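Cbm77-rfpl (Ruminococcus flavefaciens, PDB 5FU5) probably binds plant cell-wall polysaccharide as a carbohydrate-binding module of the cellulosome, helping to hold its parent enzyme on the substrate. Local coordinates at residues Ser20-Lys32 and Thr43-Thr57. Sequence-based numbering, arbitrary orientation.
Sequences SFYTIAGNLSTSK and TQCLKMETATSISFT
Thr-23 and Ala-25 pair with Ser-55 and Ser-53 through four backbone hydrogen bonds, Thr-23 N to Ser-55 O being 2.8 Å long and nearly straight (174°). Beyond Gly-26, the same strand turns to residues 45-47, where Ser-29 and Cys-45 exchange two bonds and Lys-47 N reaches Asn-27 O. At this switch Asn-27 ND2 donates to Glu-49 OE1 (3.0 Å), amide and carboxylate planes almost perpendicular, while one water joins Asn-27 N, Lys-47 O, Glu-49 OE1 and Thr-52 OG1.

Among the aromatics, the edge of Tyr-22 approaches the face of Phe-56 with CE1 over the rim; Phe-21 CE2 lies 3.6 Å from Phe-56 CD2, the rings near parallel (29°) but with little overlap. Tyr-22 OH bonds to Tyr-8 O. Apolar packing continues where Ile-24 CG2 meets Leu-46 CD1 at 3.9 Å. With CG trans to its backbone N (chi1 177°), the extended Gln-44 chain crosses Leu-28 at a slant, CD 4.0 Å from Leu-28 CD1, and its CB touches Thr-30 CG2 (3.8 Å). Shortening Gln-44 to alanine would probably cost Leu-28 CD1 this contact and open a gap there.

One strand shared by two antiparallel partners, linked through the type I turn 49-52, is consistent with the antiparallel beta-sandwich fold common among carbohydrate-binding modules.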
# COMPACT_ATOMS: atom_id res chain seq x y z
N SER A 20 7.07 1.40 -11.73
CA SER A 20 6.48 2.12 -12.87
C SER A 20 5.01 2.45 -12.60
O SER A 20 4.54 3.47 -13.05
CB SER A 20 6.63 1.34 -14.18
OG SER A 20 6.24 0.01 -14.01
N PHE A 21 4.31 1.60 -11.85
CA PHE A 21 2.88 1.76 -11.61
C PHE A 21 2.63 2.78 -10.46
O PHE A 21 1.74 3.65 -10.59
CB PHE A 21 2.24 0.42 -11.28
CG PHE A 21 0.74 0.47 -11.10
CD1 PHE A 21 -0.08 0.37 -12.21
CD2 PHE A 21 0.18 0.55 -9.84
CE1 PHE A 21 -1.45 0.38 -12.07
CE2 PHE A 21 -1.20 0.56 -9.68
CZ PHE A 21 -2.00 0.48 -10.79
N TYR A 22 3.35 2.63 -9.37
CA TYR A 22 3.24 3.52 -8.22
C TYR A 22 4.28 4.60 -8.28
O TYR A 22 5.44 4.34 -8.57
CB TYR A 22 3.35 2.76 -6.93
CG TYR A 22 2.35 1.63 -6.74
CD1 TYR A 22 1.06 1.88 -6.27
CD2 TYR A 22 2.66 0.29 -7.05
CE1 TYR A 22 0.14 0.87 -6.09
CE2 TYR A 22 1.75 -0.72 -6.87
CZ TYR A 22 0.48 -0.44 -6.39
OH TYR A 22 -0.45 -1.42 -6.18
N THR A 23 3.89 5.83 -8.01
CA THR A 23 4.82 6.93 -7.82
C THR A 23 4.96 7.16 -6.33
O THR A 23 4.01 7.63 -5.68
CB THR A 23 4.37 8.18 -8.56
OG1 THR A 23 4.28 7.89 -9.96
CG2 THR A 23 5.33 9.31 -8.32
N ILE A 24 6.10 6.76 -5.77
CA ILE A 24 6.31 6.73 -4.33
C ILE A 24 7.22 7.85 -3.91
O ILE A 24 8.37 7.93 -4.36
CB ILE A 24 6.93 5.33 -3.93
CG1 ILE A 24 5.99 4.19 -4.35
CG2 ILE A 24 7.17 5.27 -2.42
CD1 ILE A 24 6.64 2.83 -4.42
N ALA A 25 6.71 8.72 -3.03
CA ALA A 25 7.47 9.78 -2.41
C ALA A 25 7.56 9.53 -0.91
O ALA A 25 6.57 9.64 -0.17
CB ALA A 25 6.84 11.12 -2.67
N GLY A 26 8.73 9.12 -0.45
CA GLY A 26 8.94 8.87 0.96
C GLY A 26 10.23 8.11 1.21
O GLY A 26 11.07 7.96 0.29
N ASN A 27 10.37 7.66 2.45
CA ASN A 27 11.60 7.20 3.03
C ASN A 27 11.49 5.82 3.62
O ASN A 27 10.49 5.46 4.28
CB ASN A 27 12.02 8.18 4.13
CG ASN A 27 12.10 9.56 3.59
OD1 ASN A 27 12.84 9.81 2.63
ND2 ASN A 27 11.31 10.47 4.15
N LEU A 28 12.51 5.01 3.30
CA LEU A 28 12.57 3.64 3.73
C LEU A 28 13.21 3.45 5.10
O LEU A 28 14.05 4.24 5.52
CB LEU A 28 13.36 2.82 2.69
CG LEU A 28 12.79 2.87 1.26
CD1 LEU A 28 13.80 2.33 0.24
CD2 LEU A 28 11.49 2.09 1.20
N SER A 29 12.83 2.36 5.77
CA SER A 29 13.45 2.01 7.05
C SER A 29 13.49 0.48 7.25
O SER A 29 12.63 -0.21 6.74
CB SER A 29 12.71 2.69 8.22
OG SER A 29 13.23 2.35 9.45
N THR A 30 14.49 0.04 8.01
CA THR A 30 14.56 -1.33 8.51
C THR A 30 14.54 -1.39 10.03
O THR A 30 14.79 -2.44 10.60
CB THR A 30 15.80 -2.06 7.95
OG1 THR A 30 16.97 -1.32 8.28
CG2 THR A 30 15.67 -2.19 6.47
N SER A 31 14.08 -0.29 10.65
CA SER A 31 14.09 -0.17 12.11
C SER A 31 12.69 -0.24 12.73
O SER A 31 12.52 0.09 13.92
CB SER A 31 14.78 1.14 12.47
OG SER A 31 16.10 1.14 11.94
N LYS A 32 11.70 -0.65 11.93
CA LYS A 32 10.31 -0.59 12.33
C LYS A 32 9.67 -1.96 12.42
O LYS A 32 8.44 -2.10 12.33
CB LYS A 32 9.54 0.27 11.32
CG LYS A 32 10.08 1.69 11.14
CD LYS A 32 10.08 2.52 12.43
CE LYS A 32 10.55 3.93 12.09
NZ LYS A 32 10.54 4.71 13.35
N THR A 43 10.82 -6.84 5.74
CA THR A 43 11.69 -6.15 6.72
C THR A 43 11.99 -4.68 6.45
O THR A 43 12.42 -3.98 7.38
CB THR A 43 13.06 -6.87 6.80
OG1 THR A 43 13.64 -6.93 5.50
CG2 THR A 43 12.84 -8.31 7.40
N GLN A 44 11.82 -4.22 5.20
CA GLN A 44 12.07 -2.83 4.86
C GLN A 44 10.75 -2.19 4.49
O GLN A 44 10.05 -2.66 3.59
CB GLN A 44 13.08 -2.68 3.72
CG GLN A 44 13.31 -1.25 3.31
CD GLN A 44 14.33 -1.15 2.22
OE1 GLN A 44 14.07 -1.53 1.04
NE2 GLN A 44 15.47 -0.64 2.56
N CYS A 45 10.40 -1.10 5.20
CA CYS A 45 9.12 -0.43 4.98
C CYS A 45 9.29 0.98 4.45
O CYS A 45 10.38 1.56 4.53
CB CYS A 45 8.40 -0.38 6.32
SG CYS A 45 9.25 0.53 7.63
N LEU A 46 8.17 1.52 3.96
CA LEU A 46 7.99 2.94 3.75
C LEU A 46 7.36 3.49 5.06
O LEU A 46 6.32 3.01 5.50
CB LEU A 46 7.07 3.18 2.57
CG LEU A 46 6.94 4.63 2.10
CD1 LEU A 46 8.18 5.00 1.29
CD2 LEU A 46 5.67 4.81 1.29
N LYS A 47 8.07 4.42 5.67
CA LYS A 47 7.56 5.09 6.88
C LYS A 47 6.38 5.96 6.45
O LYS A 47 6.46 6.66 5.44
CB LYS A 47 8.65 5.91 7.54
CG LYS A 47 9.86 5.10 8.03
CD LYS A 47 10.91 5.94 8.74
CE LYS A 47 11.65 6.86 7.83
NZ LYS A 47 12.79 7.58 8.47
N MET A 48 5.27 5.91 7.20
CA MET A 48 4.15 6.80 6.89
C MET A 48 4.36 8.12 7.60
O MET A 48 4.06 8.23 8.78
CB MET A 48 2.81 6.16 7.20
CG MET A 48 2.60 4.83 6.51
SD MET A 48 2.17 4.89 4.76
CE MET A 48 3.28 6.02 3.99
N GLU A 49 4.94 9.08 6.89
CA GLU A 49 5.28 10.38 7.46
C GLU A 49 4.44 11.49 6.85
O GLU A 49 3.73 11.30 5.85
CB GLU A 49 6.77 10.67 7.27
CG GLU A 49 7.72 9.60 7.84
CD GLU A 49 9.16 9.80 7.42
OE1 GLU A 49 9.46 9.48 6.27
OE2 GLU A 49 9.99 10.26 8.20
N THR A 50 4.57 12.68 7.44
CA THR A 50 3.75 13.80 6.98
C THR A 50 3.80 14.06 5.48
O THR A 50 2.79 14.31 4.86
CB THR A 50 4.12 15.09 7.75
OG1 THR A 50 4.20 14.77 9.15
CG2 THR A 50 3.09 16.15 7.56
N ALA A 51 5.00 13.95 4.91
CA ALA A 51 5.22 14.30 3.51
C ALA A 51 5.11 13.11 2.57
O ALA A 51 5.33 13.23 1.36
CB ALA A 51 6.57 14.97 3.38
N THR A 52 4.72 11.96 3.10
CA THR A 52 4.72 10.72 2.29
C THR A 52 3.51 10.64 1.39
O THR A 52 2.36 10.96 1.81
CB THR A 52 4.73 9.50 3.22
OG1 THR A 52 5.82 9.63 4.12
CG2 THR A 52 4.81 8.21 2.48
N SER A 53 3.72 10.18 0.16
CA SER A 53 2.59 9.94 -0.75
C SER A 53 2.90 8.85 -1.74
O SER A 53 4.07 8.63 -2.13
CB SER A 53 2.16 11.18 -1.50
OG SER A 53 3.15 11.59 -2.42
N ILE A 54 1.87 8.11 -2.06
CA ILE A 54 1.94 7.10 -3.14
C ILE A 54 0.77 7.39 -4.07
O ILE A 54 -0.41 7.38 -3.63
CB ILE A 54 1.81 5.68 -2.59
CG1 ILE A 54 2.89 5.39 -1.56
CG2 ILE A 54 1.85 4.68 -3.73
CD1 ILE A 54 2.47 4.34 -0.58
N SER A 55 1.09 7.66 -5.34
CA SER A 55 0.09 7.88 -6.36
C SER A 55 0.11 6.77 -7.40
O SER A 55 1.15 6.18 -7.67
CB SER A 55 0.36 9.21 -7.02
OG SER A 55 0.36 10.22 -6.04
N PHE A 56 -1.04 6.51 -7.98
CA PHE A 56 -1.21 5.56 -9.07
C PHE A 56 -2.52 5.84 -9.77
O PHE A 56 -3.42 6.46 -9.19
CB PHE A 56 -1.14 4.12 -8.60
CG PHE A 56 -2.25 3.70 -7.68
CD1 PHE A 56 -2.19 4.01 -6.33
CD2 PHE A 56 -3.36 3.00 -8.15
CE1 PHE A 56 -3.18 3.58 -5.46
CE2 PHE A 56 -4.37 2.60 -7.27
CZ PHE A 56 -4.29 2.90 -5.95
N THR A 57 -2.63 5.32 -10.99
CA THR A 57 -3.84 5.36 -11.77
C THR A 57 -4.37 3.94 -11.92
O THR A 57 -3.71 3.07 -12.50
CB THR A 57 -3.63 6.05 -13.13
OG1 THR A 57 -3.18 7.39 -12.94
CG2 THR A 57 -4.97 6.11 -13.93
O HOH W 1 -0.42 3.95 -12.29
O HOH W 2 3.51 10.33 -4.88
O HOH W 3 8.17 8.25 4.19
O HOH W 4 13.58 -5.00 9.67
O HOH W 5 11.35 -2.18 9.41